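Local coordinates for protein probable glutathione S-transferase (Bordetella bronchiseptica RB50, PDB 3H1N) that probably conjugates glutathione to electrophilic substrates, as a dimeric member of the glutathione S-transferase family, at residues V128-Y138 and G241-L249; N112-T122 and Y183-V191. All blocks are in the same frame, centred on the assembly; numbering follows the deposited sequence. Where two conformers were deposited one is given.

Contact 1 of 2, residues V128-Y138 and G241-L249; sequences VHHPVAAGLYY and GIFRHYPEL
Where His129 faces Arg244 the backbones of 128-138 and 241-249 come nearest, their CA atoms 8.0 Å apart; both run as loop here, apart from a 3-10 turn at 247-249, with side chains bridging the gap to each other and to main-chain oxygen. His129 NE2-H points at Ile242 O over 2.8 Å and is nearly straight (168°), with the oxygen in the ring plane although the nitrogen stands above the carbonyl plane. An imidazole suits this place because its edge can donate while its face still packs. Over that face runs the extended chain of Arg244, its CD 3.7 Å from the ring centroid in a CH-pi contact, and the guanidinium beyond lies nearly flat on the same ring. NE of Arg244 is held by a lone pair of Gly241 O and NH1 by Tyr246 OH, both in the guanidinium plane, which fixes the rotation of the group. His130 stands nearly upright on it, bringing NE2 to 3.5 Å from Arg244 NH1, while a water joins this NH1 to the backbone N of Tyr138. Tyr138, with CG anti to the backbone N (chi1 166°), is carried toward 241-249 and stacks face to face on Tyr246, centroids 3.9 Å apart, the two side chains running in opposite directions. Tyr138 OH lies 2.4 Å from Glu248 OE2, at the ring's edge, modelled as a hydrogen bond but doubtful in detail at so short a distance; OE2 also accepts from Gln142. Leu249 CD1, an aliphatic branch, touches both His129 CB (4.0 Å) and Tyr138 CE1. Tyr246 also turns its edge to the face of His129 in an offset edge-to-face pair, completing an aromatic cluster that fastens the C-terminal tail to the loop between helices 105-127 and 142-167 of the helical glutathione S-transferase domain.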
loop_
_atom_site.group_PDB
_atom_site.type_symbol
_atom_site.label_atom_id
_atom_site.label_comp_id
_atom_site.label_asym_id
_atom_site.label_seq_id
_atom_site.Cartn_x
_atom_site.Cartn_y
_atom_site.Cartn_z
ATOM N N VAL B 128 -6.352 13.028 6.953
ATOM C CA VAL B 128 -6.256 14.337 7.602
ATOM C C VAL B 128 -7.643 14.797 8.098
ATOM O O VAL B 128 -7.753 15.409 9.154
ATOM C CB VAL B 128 -5.595 15.404 6.675
ATOM C CG1 VAL B 128 -6.603 16.003 5.705
ATOM C CG2 VAL B 128 -4.955 16.502 7.503
ATOM N N HIS B 129 -8.689 14.493 7.320
ATOM C CA HIS B 129 -10.066 14.875 7.665
ATOM C C HIS B 129 -10.891 13.745 8.257
ATOM O O HIS B 129 -11.976 13.990 8.788
ATOM C CB HIS B 129 -10.808 15.550 6.494
ATOM C CG HIS B 129 -10.755 14.788 5.201
ATOM N ND1 HIS B 129 -11.475 13.631 4.988
ATOM C CD2 HIS B 129 -10.101 15.043 4.042
ATOM C CE1 HIS B 129 -11.253 13.197 3.756
ATOM N NE2 HIS B 129 -10.418 14.033 3.164
ATOM N N HIS B 130 -10.366 12.521 8.189
ATOM C CA HIS B 130 -10.959 11.376 8.870
ATOM C C HIS B 130 -9.931 10.652 9.745
ATOM O O HIS B 130 -9.654 9.458 9.540
ATOM C CB HIS B 130 -11.620 10.405 7.881
ATOM C CG HIS B 130 -12.873 10.948 7.280
ATOM N ND1 HIS B 130 -14.122 10.448 7.573
ATOM C CD2 HIS B 130 -13.070 11.979 6.424
ATOM C CE1 HIS B 130 -15.035 11.148 6.919
ATOM N NE2 HIS B 130 -14.422 12.081 6.212
ATOM N N PRO B 131 -9.375 11.364 10.738
ATOM C CA PRO B 131 -8.302 10.797 11.561
ATOM C C PRO B 131 -8.775 9.764 12.568
ATOM O O PRO B 131 -7.961 8.952 13.044
ATOM C CB PRO B 131 -7.740 12.026 12.289
ATOM C CG PRO B 131 -8.917 12.980 12.358
ATOM C CD PRO B 131 -9.621 12.786 11.050
ATOM N N VAL B 132 -10.067 9.800 12.912
ATOM C CA VAL B 132 -10.629 8.860 13.886
ATOM C C VAL B 132 -11.205 7.626 13.177
ATOM O O VAL B 132 -10.915 6.483 13.562
ATOM C CB VAL B 132 -11.711 9.529 14.803
ATOM C CG1 VAL B 132 -12.353 8.504 15.750
ATOM C CG2 VAL B 132 -11.124 10.714 15.595
ATOM N N ALA B 133 -12.010 7.859 12.138
ATOM C CA ALA B 133 -12.734 6.781 11.479
ATOM C C ALA B 133 -13.199 7.191 10.095
ATOM O O ALA B 133 -13.836 8.244 9.921
ATOM C CB ALA B 133 -13.925 6.367 12.321
ATOM N N ALA B 134 -12.887 6.341 9.113
ATOM C CA ALA B 134 -13.307 6.559 7.729
ATOM C C ALA B 134 -14.831 6.544 7.636
ATOM O O ALA B 134 -15.421 7.239 6.802
ATOM C CB ALA B 134 -12.694 5.490 6.827
ATOM N N GLY B 135 -15.466 5.786 8.533
ATOM C CA GLY B 135 -16.915 5.653 8.537
ATOM C C GLY B 135 -17.702 6.730 9.263
ATOM O O GLY B 135 -18.927 6.686 9.262
ATOM N N LEU B 136 -17.026 7.682 9.907
ATOM C CA LEU B 136 -17.727 8.757 10.627
ATOM C C LEU B 136 -17.577 10.076 9.883
ATOM O O LEU B 136 -16.623 10.246 9.122
ATOM C CB LEU B 136 -17.211 8.904 12.062
ATOM C CG LEU B 136 -17.325 7.686 12.993
ATOM C CD1 LEU B 136 -16.686 7.979 14.359
ATOM C CD2 LEU B 136 -18.780 7.201 13.157
ATOM N N TYR B 137 -18.503 11.005 10.111
ATOM C CA TYR B 137 -18.493 12.274 9.386
ATOM C C TYR B 137 -17.350 13.165 9.839
ATOM O O TYR B 137 -16.920 13.119 10.997
ATOM C CB TYR B 137 -19.825 13.014 9.540
ATOM C CG TYR B 137 -20.992 12.249 8.970
ATOM C CD1 TYR B 137 -21.084 12.012 7.599
ATOM C CD2 TYR B 137 -21.983 11.735 9.802
ATOM C CE1 TYR B 137 -22.145 11.292 7.066
ATOM C CE2 TYR B 137 -23.054 11.014 9.282
ATOM C CZ TYR B 137 -23.127 10.797 7.910
ATOM O OH TYR B 137 -24.183 10.079 7.381
ATOM N N TYR B 138 -16.872 13.983 8.914
ATOM C CA TYR B 138 -15.826 14.952 9.206
ATOM C C TYR B 138 -16.192 15.827 10.402
ATOM O O TYR B 138 -15.378 16.019 11.303
ATOM C CB TYR B 138 -15.518 15.807 7.970
ATOM C CG TYR B 138 -14.703 17.048 8.281
ATOM C CD1 TYR B 138 -13.401 16.944 8.775
ATOM C CD2 TYR B 138 -15.235 18.324 8.067
ATOM C CE1 TYR B 138 -12.654 18.078 9.074
ATOM C CE2 TYR B 138 -14.499 19.466 8.359
ATOM C CZ TYR B 138 -13.211 19.338 8.854
ATOM O OH TYR B 138 -12.462 20.455 9.126
ATOM N N GLY B 241 -14.501 13.471 -1.568
ATOM C CA GLY B 241 -13.779 12.211 -1.672
ATOM C C GLY B 241 -12.565 12.216 -0.775
ATOM O O GLY B 241 -12.651 12.583 0.395
ATOM N N ILE B 242 -11.432 11.815 -1.342
ATOM C CA ILE B 242 -10.140 11.769 -0.650
ATOM C C ILE B 242 -9.581 13.175 -0.422
ATOM O O ILE B 242 -9.228 13.522 0.706
ATOM C CB ILE B 242 -9.123 10.927 -1.471
ATOM C CG1 ILE B 242 -9.521 9.451 -1.425
ATOM C CG2 ILE B 242 -7.662 11.124 -0.963
ATOM C CD1 ILE B 242 -8.717 8.592 -2.350
ATOM N N PHE B 243 -9.524 13.969 -1.501
ATOM C CA PHE B 243 -8.960 15.323 -1.486
ATOM C C PHE B 243 -10.078 16.357 -1.276
ATOM O O PHE B 243 -10.902 16.592 -2.165
ATOM C CB PHE B 243 -8.167 15.602 -2.779
ATOM C CG PHE B 243 -7.044 14.612 -3.030
ATOM C CD1 PHE B 243 -5.836 14.730 -2.349
ATOM C CD2 PHE B 243 -7.202 13.559 -3.945
ATOM C CE1 PHE B 243 -4.786 13.834 -2.572
ATOM C CE2 PHE B 243 -6.160 12.645 -4.172
ATOM C CZ PHE B 243 -4.950 12.779 -3.479
ATOM N N ARG B 244 -10.130 16.927 -0.076
ATOM C CA ARG B 244 -11.220 17.810 0.308
ATOM C C ARG B 244 -10.677 19.157 0.724
ATOM O O ARG B 244 -9.762 19.246 1.545
ATOM C CB ARG B 244 -12.045 17.228 1.462
ATOM C CG ARG B 244 -12.735 15.893 1.175
ATOM C CD ARG B 244 -13.642 15.515 2.331
ATOM N NE ARG B 244 -14.260 14.201 2.175
ATOM C CZ ARG B 244 -15.225 13.725 2.970
ATOM N NH1 ARG B 244 -15.726 14.469 3.946
ATOM N NH2 ARG B 244 -15.716 12.505 2.769
ATOM N N HIS B 245 -11.257 20.212 0.176
ATOM C CA HIS B 245 -10.848 21.557 0.563
ATOM C C HIS B 245 -11.599 22.051 1.803
ATOM O O HIS B 245 -12.751 22.468 1.722
ATOM C CB HIS B 245 -11.014 22.540 -0.602
ATOM C CG HIS B 245 -10.702 23.958 -0.232
ATOM N ND1 HIS B 245 -9.567 24.309 0.464
ATOM C CD2 HIS B 245 -11.391 25.106 -0.431
ATOM C CE1 HIS B 245 -9.563 25.612 0.671
ATOM N NE2 HIS B 245 -10.654 26.121 0.129
ATOM N N TYR B 246 -10.919 22.012 2.948
ATOM C CA TYR B 246 -11.413 22.586 4.190
ATOM C C TYR B 246 -10.470 23.725 4.582
ATOM O O TYR B 246 -9.325 23.478 4.933
ATOM C CB TYR B 246 -11.413 21.511 5.289
ATOM C CG TYR B 246 -12.433 20.413 5.085
ATOM C CD1 TYR B 246 -13.795 20.713 4.952
ATOM C CD2 TYR B 246 -12.042 19.074 5.050
ATOM C CE1 TYR B 246 -14.742 19.700 4.771
ATOM C CE2 TYR B 246 -12.981 18.050 4.880
ATOM C CZ TYR B 246 -14.328 18.370 4.745
ATOM O OH TYR B 246 -15.254 17.362 4.580
ATOM N N PRO B 247 -10.929 24.982 4.484
ATOM C CA PRO B 247 -10.044 26.112 4.818
ATOM C C PRO B 247 -9.386 25.967 6.206
ATOM O O PRO B 247 -8.207 26.318 6.374
ATOM C CB PRO B 247 -10.991 27.315 4.774
ATOM C CG PRO B 247 -12.046 26.913 3.782
ATOM C CD PRO B 247 -12.259 25.435 4.036
ATOM N N GLU B 248 -10.122 25.411 7.172
ATOM C CA GLU B 248 -9.613 25.263 8.546
ATOM C C GLU B 248 -8.423 24.299 8.692
ATOM O O GLU B 248 -7.649 24.399 9.652
ATOM C CB GLU B 248 -10.746 24.906 9.527
ATOM C CG GLU B 248 -11.388 23.525 9.326
ATOM C CD GLU B 248 -12.561 23.521 8.356
ATOM O OE1 GLU B 248 -12.668 24.422 7.478
ATOM O OE2 GLU B 248 -13.387 22.588 8.458
ATOM N N LEU B 249 -8.275 23.389 7.728
ATOM C CA LEU B 249 -7.157 22.459 7.707
ATOM C C LEU B 249 -5.944 22.973 6.914
ATOM O O LEU B 249 -4.864 22.393 7.001
ATOM C CB LEU B 249 -7.622 21.090 7.173
ATOM C CG LEU B 249 -8.808 20.439 7.902
ATOM C CD1 LEU B 249 -8.993 19.001 7.420
ATOM C CD2 LEU B 249 -8.614 20.469 9.419
HETATM O O HOH W 1 -17.745 13.230 5.956
#

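Contact 2 of 2, residues N112-T122 and Y183-V191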
loop_
_atom_site.group_PDB
_atom_site.type_symbol
_atom_site.label_atom_id
_atom_site.label_comp_id
_atom_site.label_asym_id
_atom_site.label_seq_id
_atom_site.Cartn_x
_atom_site.Cartn_y
_atom_site.Cartn_z
ATOM N N ASN B 112 6.581 0.305 -9.014
ATOM C CA ASN B 112 5.674 -0.234 -8.008
ATOM C C ASN B 112 5.869 0.457 -6.647
ATOM O O ASN B 112 4.886 0.877 -6.024
ATOM C CB ASN B 112 5.830 -1.762 -7.875
ATOM C CG ASN B 112 4.745 -2.394 -7.003
ATOM O OD1 ASN B 112 3.562 -2.094 -7.152
ATOM N ND2 ASN B 112 5.151 -3.299 -6.099
ATOM N N GLN B 113 7.117 0.635 -6.217
ATOM C CA GLN B 113 7.323 1.313 -4.941
ATOM C C GLN B 113 6.964 2.790 -4.988
ATOM O O GLN B 113 6.445 3.321 -4.015
ATOM C CB GLN B 113 8.711 1.079 -4.341
ATOM C CG GLN B 113 9.862 1.828 -4.953
ATOM C CD GLN B 113 11.155 1.567 -4.186
ATOM O OE1 GLN B 113 11.641 0.448 -4.158
ATOM N NE2 GLN B 113 11.701 2.600 -3.556
ATOM N N LEU B 114 7.225 3.444 -6.115
ATOM C CA LEU B 114 6.787 4.826 -6.292
ATOM C C LEU B 114 5.266 4.924 -6.162
ATOM O O LEU B 114 4.751 5.801 -5.458
ATOM C CB LEU B 114 7.237 5.372 -7.641
ATOM C CG LEU B 114 8.708 5.803 -7.785
ATOM C CD1 LEU B 114 9.058 6.030 -9.265
ATOM C CD2 LEU B 114 9.024 7.064 -6.936
ATOM N N GLN B 115 4.552 4.019 -6.836
ATOM C CA GLN B 115 3.088 3.977 -6.737
ATOM C C GLN B 115 2.594 3.733 -5.311
ATOM O O GLN B 115 1.633 4.366 -4.871
ATOM C CB GLN B 115 2.467 2.953 -7.713
ATOM C CG GLN B 115 0.914 2.952 -7.725
ATOM C CD GLN B 115 0.310 4.243 -8.284
ATOM O OE1 GLN B 115 -0.687 4.762 -7.745
ATOM N NE2 GLN B 115 0.887 4.756 -9.359
ATOM N N LEU B 116 3.251 2.835 -4.583
ATOM C CA LEU B 116 2.853 2.572 -3.206
ATOM C C LEU B 116 3.094 3.785 -2.314
ATOM O O LEU B 116 2.362 3.998 -1.333
ATOM C CB LEU B 116 3.580 1.328 -2.644
ATOM C CG LEU B 116 3.162 0.012 -3.296
ATOM C CD1 LEU B 116 4.109 -1.163 -2.898
ATOM C CD2 LEU B 116 1.715 -0.321 -2.934
ATOM N N THR B 117 4.113 4.574 -2.666
ATOM C CA THR B 117 4.487 5.766 -1.897
ATOM C C THR B 117 3.477 6.854 -2.190
ATOM O O THR B 117 3.044 7.595 -1.289
ATOM C CB THR B 117 5.949 6.204 -2.214
ATOM O OG1 THR B 117 6.834 5.123 -1.886
ATOM C CG2 THR B 117 6.359 7.444 -1.400
ATOM N N ILE B 118 3.071 6.929 -3.454
ATOM C CA ILE B 118 1.982 7.824 -3.831
ATOM C C ILE B 118 0.690 7.458 -3.099
ATOM O O ILE B 118 -0.035 8.341 -2.633
ATOM C CB ILE B 118 1.792 7.884 -5.350
ATOM C CG1 ILE B 118 3.049 8.482 -5.993
ATOM C CG2 ILE B 118 0.529 8.716 -5.710
ATOM C CD1 ILE B 118 3.114 8.353 -7.545
ATOM N N ALA B 119 0.428 6.155 -2.984
ATOM C CA ALA B 119 -0.749 5.657 -2.282
ATOM C C ALA B 119 -0.673 6.008 -0.778
ATOM O O ALA B 119 -1.703 6.322 -0.188
ATOM C CB ALA B 119 -0.881 4.133 -2.465
ATOM N N ASP B 120 0.531 5.957 -0.179
ATOM C CA ASP B 120 0.710 6.406 1.218
ATOM C C ASP B 120 0.306 7.873 1.401
ATOM O O ASP B 120 -0.460 8.193 2.311
ATOM C CB ASP B 120 2.146 6.158 1.743
ATOM C CG ASP B 120 2.491 4.680 1.851
ATOM O OD1 ASP B 120 1.583 3.862 2.099
ATOM O OD2 ASP B 120 3.681 4.324 1.700
ATOM N N LEU B 121 0.787 8.753 0.523
ATOM C CA LEU B 121 0.465 10.175 0.581
ATOM C C LEU B 121 -1.036 10.428 0.398
ATOM O O LEU B 121 -1.642 11.239 1.122
ATOM C CB LEU B 121 1.287 10.946 -0.459
ATOM C CG LEU B 121 0.958 12.432 -0.719
ATOM C CD1 LEU B 121 1.006 13.239 0.599
ATOM C CD2 LEU B 121 1.921 13.021 -1.749
ATOM N N THR B 122 -1.622 9.714 -0.563
ATOM C CA THR B 122 -3.046 9.784 -0.870
ATOM C C THR B 122 -3.897 9.387 0.354
ATOM O O THR B 122 -4.836 10.086 0.714
ATOM C CB THR B 122 -3.361 8.899 -2.134
ATOM O OG1 THR B 122 -2.695 9.457 -3.288
ATOM C CG2 THR B 122 -4.857 8.816 -2.399
ATOM N N TYR B 183 2.890 4.669 -15.377
ATOM C CA TYR B 183 1.676 4.960 -14.616
ATOM C C TYR B 183 1.938 5.733 -13.312
ATOM O O TYR B 183 1.071 6.479 -12.863
ATOM C CB TYR B 183 0.845 3.711 -14.373
ATOM C CG TYR B 183 1.487 2.648 -13.522
ATOM C CD1 TYR B 183 1.540 2.775 -12.132
ATOM C CD2 TYR B 183 1.970 1.473 -14.096
ATOM C CE1 TYR B 183 2.098 1.766 -11.335
ATOM C CE2 TYR B 183 2.521 0.458 -13.308
ATOM C CZ TYR B 183 2.590 0.614 -11.931
ATOM O OH TYR B 183 3.121 -0.396 -11.135
ATOM N N ALA B 184 3.127 5.559 -12.725
ATOM C CA ALA B 184 3.517 6.317 -11.536
ATOM C C ALA B 184 3.643 7.829 -11.829
ATOM O O ALA B 184 3.331 8.663 -10.964
ATOM C CB ALA B 184 4.804 5.769 -10.948
ATOM N N ASP B 185 4.080 8.175 -13.036
ATOM C CA ASP B 185 4.096 9.583 -13.455
ATOM C C ASP B 185 2.687 10.179 -13.500
ATOM O O ASP B 185 2.480 11.329 -13.069
ATOM C CB ASP B 185 4.801 9.777 -14.806
ATOM C CG ASP B 185 6.241 9.319 -14.783
ATOM O OD1 ASP B 185 7.102 10.058 -14.268
ATOM O OD2 ASP B 185 6.516 8.218 -15.303
ATOM N N LEU B 186 1.721 9.410 -14.022
ATOM C CA LEU B 186 0.323 9.876 -14.049
ATOM C C LEU B 186 -0.243 10.022 -12.641
ATOM O O LEU B 186 -0.925 10.996 -12.324
ATOM C CB LEU B 186 -0.563 8.932 -14.862
ATOM C CG LEU B 186 -0.150 8.601 -16.292
ATOM C CD1 LEU B 186 -1.236 7.730 -16.918
ATOM C CD2 LEU B 186 0.091 9.875 -17.139
ATOM N N SER B 187 0.060 9.051 -11.794
ATOM C CA SER B 187 -0.375 9.083 -10.406
ATOM C C SER B 187 0.218 10.285 -9.670
ATOM O O SER B 187 -0.453 10.904 -8.833
ATOM C CB SER B 187 0.034 7.779 -9.721
ATOM O OG SER B 187 -0.664 6.680 -10.308
ATOM N N LEU B 188 1.469 10.615 -9.989
ATOM C CA LEU B 188 2.166 11.703 -9.304
ATOM C C LEU B 188 1.517 13.027 -9.691
ATOM O O LEU B 188 1.265 13.901 -8.834
ATOM C CB LEU B 188 3.673 11.694 -9.623
ATOM C CG LEU B 188 4.570 12.744 -8.913
ATOM C CD1 LEU B 188 4.405 12.720 -7.374
ATOM C CD2 LEU B 188 6.037 12.565 -9.298
ATOM N N TYR B 189 1.208 13.161 -10.975
ATOM C CA TYR B 189 0.453 14.321 -11.438
ATOM C C TYR B 189 -0.862 14.430 -10.651
ATOM O O TYR B 189 -1.229 15.520 -10.177
ATOM C CB TYR B 189 0.199 14.258 -12.965
ATOM C CG TYR B 189 -1.124 14.865 -13.383
ATOM C CD1 TYR B 189 -1.229 16.217 -13.731
ATOM C CD2 TYR B 189 -2.278 14.083 -13.431
ATOM C CE1 TYR B 189 -2.445 16.759 -14.081
ATOM C CE2 TYR B 189 -3.488 14.619 -13.765
ATOM C CZ TYR B 189 -3.572 15.941 -14.094
ATOM O OH TYR B 189 -4.795 16.449 -14.435
ATOM N N HIS B 190 -1.558 13.299 -10.485
ATOM C CA HIS B 190 -2.867 13.344 -9.852
ATOM C C HIS B 190 -2.812 13.704 -8.367
ATOM O O HIS B 190 -3.641 14.485 -7.890
ATOM C CB HIS B 190 -3.689 12.060 -10.066
ATOM C CG HIS B 190 -5.080 12.159 -9.507
ATOM N ND1 HIS B 190 -6.032 13.000 -10.041
ATOM C CD2 HIS B 190 -5.654 11.576 -8.428
ATOM C CE1 HIS B 190 -7.146 12.908 -9.334
ATOM N NE2 HIS B 190 -6.944 12.042 -8.351
ATOM N N VAL B 191 -1.854 13.141 -7.637
ATOM C CA VAL B 191 -1.719 13.475 -6.222
ATOM C C VAL B 191 -1.374 14.979 -6.033
ATOM O O VAL B 191 -1.857 15.628 -5.087
ATOM C CB VAL B 191 -0.768 12.482 -5.466
ATOM C CG1 VAL B 191 0.726 12.772 -5.751
ATOM C CG2 VAL B 191 -1.066 12.510 -3.979
HETATM O O HOH W 2 2.005 -0.397 -8.810
#
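Ile118 is the knob of this helix pair: its side chain sits in a hole made by Ala184, Ser187, Leu188 and Val191, with CD1 pressed to 3.4 Å from Ala184 O and CG2 against Val191 CB. A branched residue serves well here, since its two arms reach successive turns of the partner. The helices run almost parallel, 18° between their directions, and their axes approach to 9.2 Å. Small Ala184, its CB 4.1 Å from Leu114 CB, is consistent with the closest pair in the register, Gln115 and Ala184, CA atoms 5.4 Å apart; farther along, Val191 CG2 touches both Leu121 CD2 (3.8 Å) and Thr122 OG1 (3.5 Å). Thr122 can line this apolar spot because its hydroxyl is bonded to Ile118 O one turn back. Polar contacts gather on one flank. Gln115, bent at chi2 (67°), sends NE2 to Ser187 OG in a 2.6 Å hydrogen bond lying near the amide plane, and the same hydroxyl donates to Tyr183 O. NE2 also meets the edge of the Tyr183 ring, whose OH gives a hydrogen bond to a water that donates to Asn112 OD1; ND2 of Asn112 is bonded to Asn89 of the second subunit. Helix 87-97 covers Gln115 and Tyr183 through Leu91, Phe164 of helix 142-167 packs on Ile118 and Leu188, and Phe36 of helix 34-43, which follows strand 22-25, lies against Thr122 and Ser187.

In the fold
Contact 2 is wholly core, while contact 1 is buried with a partly exposed margin of Arg244, Tyr246 and Glu248; both touch the second subunit. Contact 2, its centre about 7 Å from that of the chain, joins two regular helices of the helical domain by interlocking aliphatic side chains with a few polar bonds. Contact 1, about 18 Å out, joins irregular chain, and in place of helical register it relies on rings, a guanidinium and directed hydrogen bonds. The loop 128-138 continues from helix 105-127, which carries 112-122, so the two are neighbours along the chain. They also meet in space: Ile242 CG2 lies 3.4 Å from Thr122 O, and Phe243 packs on Val191.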